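Side-chain contacts in rhamnonate dehydratase (Gibberella zeae PH-1, PDB 3FXG), which probably dehydrates rhamnonate to a 2-keto-3-deoxy sugar acid, as a magnesium-dependent lyase of the enolase superfamily: residues 106-109 with 110-113; 225-228 with 229-233; 325-328 with 329-333. One frame throughout, in Å; residues are numbered along the deposited sequence.

In the fold
All three contacts lie where a loop turns into the first turn of a helix, and they follow one another along the chain without overlap. Contact 1 opens helix 109-119 in the N-terminal capping domain; contacts 2 and 3 open helices 229-238 and 329-335 in the C-terminal barrel domain. Their centres are well separated: about 40 Å between contacts 1 and 2, about 28 Å between 2 and 3, and about 21 Å between 1 and 3. Contacts 1 and 2 fall on opposite sides of the chain's centre and lie at subunit interfaces, whereas contact 3, about 7 Å from that centre, is buried near the magnesium site and touches no other chain.

Contact 1 (106-109 with 110-113)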
loop_
_atom_site.group_PDB
_atom_site.type_symbol
_atom_site.label_atom_id
_atom_site.label_comp_id
_atom_site.label_asym_id
_atom_site.label_seq_id
_atom_site.Cartn_x
_atom_site.Cartn_y
_atom_site.Cartn_z
ATOM N N PRO A 106 -13.263 -44.708 -5.919
ATOM C CA PRO A 106 -13.495 -43.835 -4.763
ATOM C C PRO A 106 -12.244 -43.201 -4.161
ATOM O O PRO A 106 -12.340 -42.276 -3.355
ATOM C CB PRO A 106 -14.224 -44.751 -3.780
ATOM C CG PRO A 106 -13.660 -46.095 -4.107
ATOM C CD PRO A 106 -13.651 -46.096 -5.614
ATOM N N ARG A 107 -11.071 -43.691 -4.547
ATOM C CA ARG A 107 -9.827 -43.126 -4.034
ATOM C C ARG A 107 -9.475 -41.831 -4.756
ATOM O O ARG A 107 -8.589 -41.089 -4.320
ATOM C CB ARG A 107 -8.683 -44.135 -4.177
ATOM C CG ARG A 107 -8.823 -45.347 -3.257
ATOM C CD ARG A 107 -7.766 -46.396 -3.566
ATOM N NE ARG A 107 -7.846 -46.829 -4.959
ATOM C CZ ARG A 107 -7.033 -47.721 -5.516
ATOM N NH1 ARG A 107 -6.070 -48.284 -4.801
ATOM N NH2 ARG A 107 -7.187 -48.052 -6.792
ATOM N N ASN A 108 -10.176 -41.558 -5.855
ATOM C CA ASN A 108 -9.937 -40.342 -6.635
ATOM C C ASN A 108 -10.690 -39.165 -6.027
ATOM O O ASN A 108 -11.470 -38.494 -6.703
ATOM C CB ASN A 108 -10.375 -40.544 -8.090
ATOM C CG ASN A 108 -9.473 -41.508 -8.842
ATOM O OD1 ASN A 108 -8.359 -41.789 -8.412
ATOM N ND2 ASN A 108 -9.947 -42.002 -9.979
ATOM N N THR A 109 -10.449 -38.918 -4.745
ATOM C CA THR A 109 -11.120 -37.834 -4.041
ATOM C C THR A 109 -10.847 -36.465 -4.649
ATOM O O THR A 109 -11.760 -35.645 -4.774
ATOM C CB THR A 109 -10.725 -37.822 -2.555
ATOM O OG1 THR A 109 -9.298 -37.877 -2.430
ATOM C CG2 THR A 109 -11.331 -39.016 -1.851
ATOM N N ASN A 110 -9.598 -36.213 -5.031
ATOM C CA ASN A 110 -9.255 -34.926 -5.628
ATOM C C ASN A 110 -9.972 -34.699 -6.956
ATOM O O ASN A 110 -10.520 -33.623 -7.196
ATOM C CB ASN A 110 -7.738 -34.804 -5.821
ATOM C CG ASN A 110 -7.006 -34.524 -4.516
ATOM O OD1 ASN A 110 -7.628 -34.189 -3.506
ATOM N ND2 ASN A 110 -5.685 -34.642 -4.536
ATOM N N LEU A 111 -9.974 -35.710 -7.819
ATOM C CA LEU A 111 -10.643 -35.591 -9.111
ATOM C C LEU A 111 -12.147 -35.380 -8.949
ATOM O O LEU A 111 -12.730 -34.470 -9.544
ATOM C CB LEU A 111 -10.409 -36.848 -9.955
ATOM C CG LEU A 111 -11.235 -36.914 -11.244
ATOM C CD1 LEU A 111 -10.735 -35.856 -12.220
ATOM C CD2 LEU A 111 -11.130 -38.303 -11.863
ATOM N N LEU A 112 -12.776 -36.221 -8.139
ATOM C CA LEU A 112 -14.215 -36.120 -7.941
ATOM C C LEU A 112 -14.655 -34.775 -7.367
ATOM O O LEU A 112 -15.693 -34.242 -7.760
ATOM C CB LEU A 112 -14.705 -37.273 -7.063
ATOM C CG LEU A 112 -14.486 -38.657 -7.688
ATOM C CD1 LEU A 112 -14.950 -39.736 -6.720
ATOM C CD2 LEU A 112 -15.245 -38.764 -9.007
ATOM N N PHE A 113 -13.881 -34.215 -6.443
ATOM C CA PHE A 113 -14.265 -32.924 -5.886
ATOM C C PHE A 113 -14.156 -31.814 -6.930
ATOM O O PHE A 113 -15.055 -30.987 -7.061
ATOM C CB PHE A 113 -13.406 -32.536 -4.683
ATOM C CG PHE A 113 -13.713 -31.161 -4.168
ATOM C CD1 PHE A 113 -14.831 -30.939 -3.366
ATOM C CD2 PHE A 113 -12.955 -30.067 -4.576
ATOM C CE1 PHE A 113 -15.193 -29.646 -2.984
ATOM C CE2 PHE A 113 -13.311 -28.768 -4.201
ATOM C CZ PHE A 113 -14.431 -28.559 -3.408
HETATM O O HOH W 1 -7.806 -35.932 -1.117
#
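A helix N-terminus in the capping domain of the enolase fold is formed here, where Asn108 precedes helix 109-119 and meets Leu111 and Leu112. Asn108 occupies the N-cap position, yet its side chain makes no capping bond; OD1 instead accepts from the backbone N of Ala159 in a second subunit. Its backbone begins the helical pattern: Leu112 N donates to Asn108 O at 3.0 Å with an N-H...O angle of 172°, and Phe113 N follows to Thr109 O at 3.1 Å, less straight at 157°. The Leu112 side chain packs on the same carbonyl oxygen as its own N-H, since Leu112 CG is 3.2 Å from Asn108 O. Its CG stands anti to the carbonyl carbon (chi1 -63°), which folds the branch back over the start of the helix, while the side chain also reaches Leu140 on helix 128-148. Asn108 CB and Leu111 CB meet more loosely, at 4.1 Å. Leu111 packs further on Ala159 of the second subunit and Trp49 of a third, so this turn is part of the subunit interface. Elsewhere on the turn, Asn110 ND2 donates to Ser337 O of the second subunit and its OD1 accepts from Lys310 NZ. One water joins the two neighbouring side chains, lying 2.8 Å from Thr109 OG1 and donating to Asn110 OD1 at 3.0 Å.

Contact 2 (225-228 with 229-233); sequences MSLN and VSYTI
This is a side-chain N-cap at the start of helix 229-238, on the loop that leaves strand 219-222 of the barrel, and Asn228 is the capping residue. Its OD1 accepts from Tyr231 N at 2.7 Å, with an N-H...O angle of 172°, the donor somewhat tilted from the amide plane. The torsion accounts for this reach: CG lies between the backbone N and the carbonyl carbon (chi1 60°), carrying the amide over the first turn. There the amide crosses the Tyr231 side chain at about a right angle, its plane 80° from that of the ring, and OD1 comes within 3.3 Å of Tyr231 CB.

The backbone carbonyl of Asn228 is gripped twice by a single residue. Thr232 N approaches Asn228 O nearly along the carbonyl direction at 2.9 Å, whereas Thr232 OG1 donates to the same oxygen at 2.8 Å from above the carbonyl plane. With its hydroxyl turned back toward the loop, Thr232 also meets Leu227, whose CB is 3.5 Å from OG1. The delta carbons of the leucine make an apolar contact: Leu227 CD2 lies 3.8 Å from Tyr231 CD2, the two side chains crossing obliquely.

Outside the turn, Tyr231 OH is hydrogen-bonded to Asn202 ND2, Thr232 packs on Ile262 of helix 259-265, and Ser230 OG is hydrogen-bonded to Asp293 OD1 of a neighbouring subunit. Strand 219-222 carries the magnesium ligand Asp222 at its end, so the segment 225-233 follows that ligand and leads into the next helix, a beta-alpha connection of the enolase-superfamily barrel with an asparagine N-cap at the start of its helix.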
loop_
_atom_site.group_PDB
_atom_site.type_symbol
_atom_site.label_atom_id
_atom_site.label_comp_id
_atom_site.label_asym_id
_atom_site.label_seq_id
_atom_site.Cartn_x
_atom_site.Cartn_y
_atom_site.Cartn_z
HETATM N N MSE A 225 -23.200 -14.075 12.710
HETATM C CA MSE A 225 -23.180 -13.109 11.603
HETATM C C MSE A 225 -24.228 -11.991 11.693
HETATM O O MSE A 225 -24.694 -11.476 10.676
HETATM C CB MSE A 225 -23.311 -13.860 10.258
HETATM C CG MSE A 225 -24.578 -14.695 10.073
HETATM SE SE MSE A 225 -24.556 -15.950 8.541
HETATM C CE MSE A 225 -25.819 -17.238 9.238
ATOM N N SER A 226 -24.542 -11.564 12.913
ATOM C CA SER A 226 -25.586 -10.563 13.113
ATOM C C SER A 226 -25.214 -9.113 13.399
ATOM O O SER A 226 -26.102 -8.265 13.465
ATOM C CB SER A 226 -26.509 -11.030 14.236
ATOM O OG SER A 226 -25.842 -10.937 15.487
ATOM N N LEU A 227 -23.934 -8.808 13.582
ATOM C CA LEU A 227 -23.562 -7.433 13.896
ATOM C C LEU A 227 -22.993 -6.680 12.700
ATOM O O LEU A 227 -23.167 -7.081 11.547
ATOM C CB LEU A 227 -22.547 -7.412 15.049
ATOM C CG LEU A 227 -22.865 -8.339 16.229
ATOM C CD1 LEU A 227 -21.787 -8.186 17.296
ATOM C CD2 LEU A 227 -24.247 -8.011 16.799
ATOM N N ASN A 228 -22.335 -5.565 12.987
ATOM C CA ASN A 228 -21.702 -4.758 11.953
ATOM C C ASN A 228 -20.431 -4.188 12.574
ATOM O O ASN A 228 -20.221 -4.314 13.784
ATOM C CB ASN A 228 -22.640 -3.645 11.474
ATOM C CG ASN A 228 -23.038 -2.698 12.580
ATOM O OD1 ASN A 228 -22.192 -2.057 13.204
ATOM N ND2 ASN A 228 -24.339 -2.594 12.822
ATOM N N VAL A 229 -19.582 -3.567 11.763
ATOM C CA VAL A 229 -18.319 -3.039 12.265
ATOM C C VAL A 229 -18.412 -2.092 13.454
ATOM O O VAL A 229 -17.760 -2.321 14.478
ATOM C CB VAL A 229 -17.514 -2.358 11.132
ATOM C CG1 VAL A 229 -16.262 -1.696 11.700
ATOM C CG2 VAL A 229 -17.117 -3.398 10.092
ATOM N N SER A 230 -19.205 -1.031 13.328
ATOM C CA SER A 230 -19.337 -0.063 14.415
ATOM C C SER A 230 -19.880 -0.675 15.700
ATOM O O SER A 230 -19.350 -0.427 16.785
ATOM C CB SER A 230 -20.245 1.098 13.996
ATOM O OG SER A 230 -19.649 1.864 12.965
ATOM N N TYR A 231 -20.942 -1.465 15.580
ATOM C CA TYR A 231 -21.544 -2.080 16.758
ATOM C C TYR A 231 -20.571 -3.038 17.438
ATOM O O TYR A 231 -20.446 -3.044 18.665
ATOM C CB TYR A 231 -22.825 -2.826 16.384
ATOM C CG TYR A 231 -23.608 -3.290 17.590
ATOM C CD1 TYR A 231 -24.512 -2.440 18.230
ATOM C CD2 TYR A 231 -23.422 -4.569 18.114
ATOM C CE1 TYR A 231 -25.216 -2.856 19.361
ATOM C CE2 TYR A 231 -24.112 -4.993 19.243
ATOM C CZ TYR A 231 -25.009 -4.133 19.861
ATOM O OH TYR A 231 -25.699 -4.558 20.971
ATOM N N THR A 232 -19.882 -3.847 16.640
ATOM C CA THR A 232 -18.914 -4.796 17.178
ATOM C C THR A 232 -17.842 -4.051 17.962
ATOM O O THR A 232 -17.493 -4.434 19.079
ATOM C CB THR A 232 -18.233 -5.605 16.055
ATOM O OG1 THR A 232 -19.215 -6.392 15.371
ATOM C CG2 THR A 232 -17.168 -6.532 16.632
ATOM N N ILE A 233 -17.322 -2.979 17.374
ATOM C CA ILE A 233 -16.289 -2.189 18.028
ATOM C C ILE A 233 -16.771 -1.611 19.358
ATOM O O ILE A 233 -16.038 -1.634 20.348
ATOM C CB ILE A 233 -15.793 -1.050 17.092
ATOM C CG1 ILE A 233 -14.941 -1.657 15.968
ATOM C CG2 ILE A 233 -14.976 -0.027 17.874
ATOM C CD1 ILE A 233 -14.436 -0.649 14.944
#

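Contact 3 (325-328 with 329-333)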
loop_
_atom_site.group_PDB
_atom_site.type_symbol
_atom_site.label_atom_id
_atom_site.label_comp_id
_atom_site.label_asym_id
_atom_site.label_seq_id
_atom_site.Cartn_x
_atom_site.Cartn_y
_atom_site.Cartn_z
ATOM N N HIS A 325 -16.636 -25.892 12.774
ATOM C CA HIS A 325 -17.904 -25.692 13.461
ATOM C C HIS A 325 -18.609 -27.018 13.714
ATOM O O HIS A 325 -19.020 -27.693 12.770
ATOM C CB HIS A 325 -18.787 -24.762 12.617
ATOM C CG HIS A 325 -20.221 -24.725 13.046
ATOM N ND1 HIS A 325 -21.129 -25.698 12.688
ATOM C CD2 HIS A 325 -20.902 -23.834 13.804
ATOM C CE1 HIS A 325 -22.309 -25.407 13.207
ATOM N NE2 HIS A 325 -22.198 -24.281 13.889
ATOM N N ALA A 326 -18.739 -27.385 14.990
ATOM C CA ALA A 326 -19.396 -28.630 15.398
ATOM C C ALA A 326 -18.954 -29.790 14.510
ATOM O O ALA A 326 -17.797 -30.204 14.562
ATOM C CB ALA A 326 -20.911 -28.459 15.334
ATOM N N SER A 327 -19.888 -30.320 13.723
ATOM C CA SER A 327 -19.629 -31.404 12.767
ATOM C C SER A 327 -19.446 -32.842 13.260
ATOM O O SER A 327 -19.347 -33.761 12.444
ATOM C CB SER A 327 -18.439 -31.028 11.878
ATOM O OG SER A 327 -18.701 -29.838 11.157
ATOM N N GLY A 328 -19.396 -33.052 14.570
ATOM C CA GLY A 328 -19.237 -34.406 15.083
ATOM C C GLY A 328 -18.014 -35.160 14.571
ATOM O O GLY A 328 -16.973 -34.553 14.337
ATOM N N PRO A 329 -18.106 -36.490 14.394
ATOM C CA PRO A 329 -16.992 -37.316 13.907
ATOM C C PRO A 329 -16.315 -36.806 12.632
ATOM O O PRO A 329 -15.117 -37.009 12.435
ATOM C CB PRO A 329 -17.640 -38.679 13.712
ATOM C CG PRO A 329 -18.643 -38.712 14.830
ATOM C CD PRO A 329 -19.264 -37.335 14.742
ATOM N N TYR A 330 -17.076 -36.153 11.763
ATOM C CA TYR A 330 -16.499 -35.629 10.530
ATOM C C TYR A 330 -15.435 -34.593 10.872
ATOM O O TYR A 330 -14.470 -34.407 10.127
ATOM C CB TYR A 330 -17.587 -35.009 9.653
ATOM C CG TYR A 330 -18.719 -35.966 9.369
ATOM C CD1 TYR A 330 -18.459 -37.272 8.951
ATOM C CD2 TYR A 330 -20.047 -35.581 9.548
ATOM C CE1 TYR A 330 -19.493 -38.174 8.722
ATOM C CE2 TYR A 330 -21.089 -36.477 9.320
ATOM C CZ TYR A 330 -20.804 -37.770 8.910
ATOM O OH TYR A 330 -21.823 -38.667 8.705
ATOM N N SER A 331 -15.612 -33.918 12.002
ATOM C CA SER A 331 -14.644 -32.926 12.438
ATOM C C SER A 331 -13.625 -33.547 13.392
ATOM O O SER A 331 -12.459 -33.158 13.394
ATOM C CB SER A 331 -15.350 -31.743 13.107
ATOM O OG SER A 331 -16.263 -32.184 14.096
ATOM N N TYR A 332 -14.049 -34.525 14.191
ATOM C CA TYR A 332 -13.124 -35.160 15.128
ATOM C C TYR A 332 -11.944 -35.795 14.401
ATOM O O TYR A 332 -10.792 -35.605 14.788
ATOM C CB TYR A 332 -13.831 -36.236 15.968
ATOM C CG TYR A 332 -15.082 -35.755 16.669
ATOM C CD1 TYR A 332 -15.284 -34.399 16.927
ATOM C CD2 TYR A 332 -16.072 -36.657 17.070
ATOM C CE1 TYR A 332 -16.434 -33.952 17.561
ATOM C CE2 TYR A 332 -17.228 -36.216 17.709
ATOM C CZ TYR A 332 -17.400 -34.863 17.948
ATOM O OH TYR A 332 -18.543 -34.408 18.561
ATOM N N HIS A 333 -12.231 -36.546 13.342
ATOM C CA HIS A 333 -11.171 -37.207 12.594
ATOM C C HIS A 333 -10.218 -36.204 11.962
ATOM O O HIS A 333 -9.031 -36.480 11.797
ATOM C CB HIS A 333 -11.763 -38.120 11.517
ATOM C CG HIS A 333 -12.240 -39.441 12.040
ATOM N ND1 HIS A 333 -13.374 -39.574 12.814
ATOM C CD2 HIS A 333 -11.741 -40.691 11.889
ATOM C CE1 HIS A 333 -13.555 -40.849 13.113
ATOM N NE2 HIS A 333 -12.579 -41.547 12.563
HETATM O O HOH W 2 -19.364 -31.822 17.537
#
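Gly328 and Tyr332 meet through backbone and ring: Gly328 CA sits 3.8 Å from the centroid of the Tyr332 ring, 27° off its normal, a CH-pi contact over the face. Gly328 O lies above the same face, over the ring centre. This oxygen also accepts two backbone N-H groups: Tyr332 N at 2.9 Å in the carbonyl plane, and Ser331 N at 2.8 Å from well above that plane. Three oxygens surround the hydroxyl of Ser331: Gln344 OE1, and Ala326 O and Gly328 O, the last two at unusually short and therefore doubtful distances. Ser331 OG stands between its backbone N and carbonyl carbon (chi1 50°), which directs it back into the loop. Packing beside it is tight, Ser327 CB and Ser331 CB approaching to 3.4 Å.

Gly328 is the N-cap residue of helix 329-335, and its positive phi (56°) favours glycine. The loop 325-328 lies near the metal site, the Ala326 side chain about 8 Å from the bound magnesium, and leads into this helix of the enolase-superfamily barrel domain.

Further out, a water accepts from Gly328 N and donates to Tyr332 OH, tying the loop to the far end of the ring, which also packs on Gln344 and Tyr346 of strand 344-347. Ser327 OG donates to His325 O at 2.7 Å, closing a short side-chain-to-backbone link within the loop. His325 ND1 is hydrogen-bonded to Asp298 OD2, a pairing consistent with the His-Asp dyad of the mandelate racemase group of the enolase superfamily, and the His325 side chain touches the magnesium ligand Glu275.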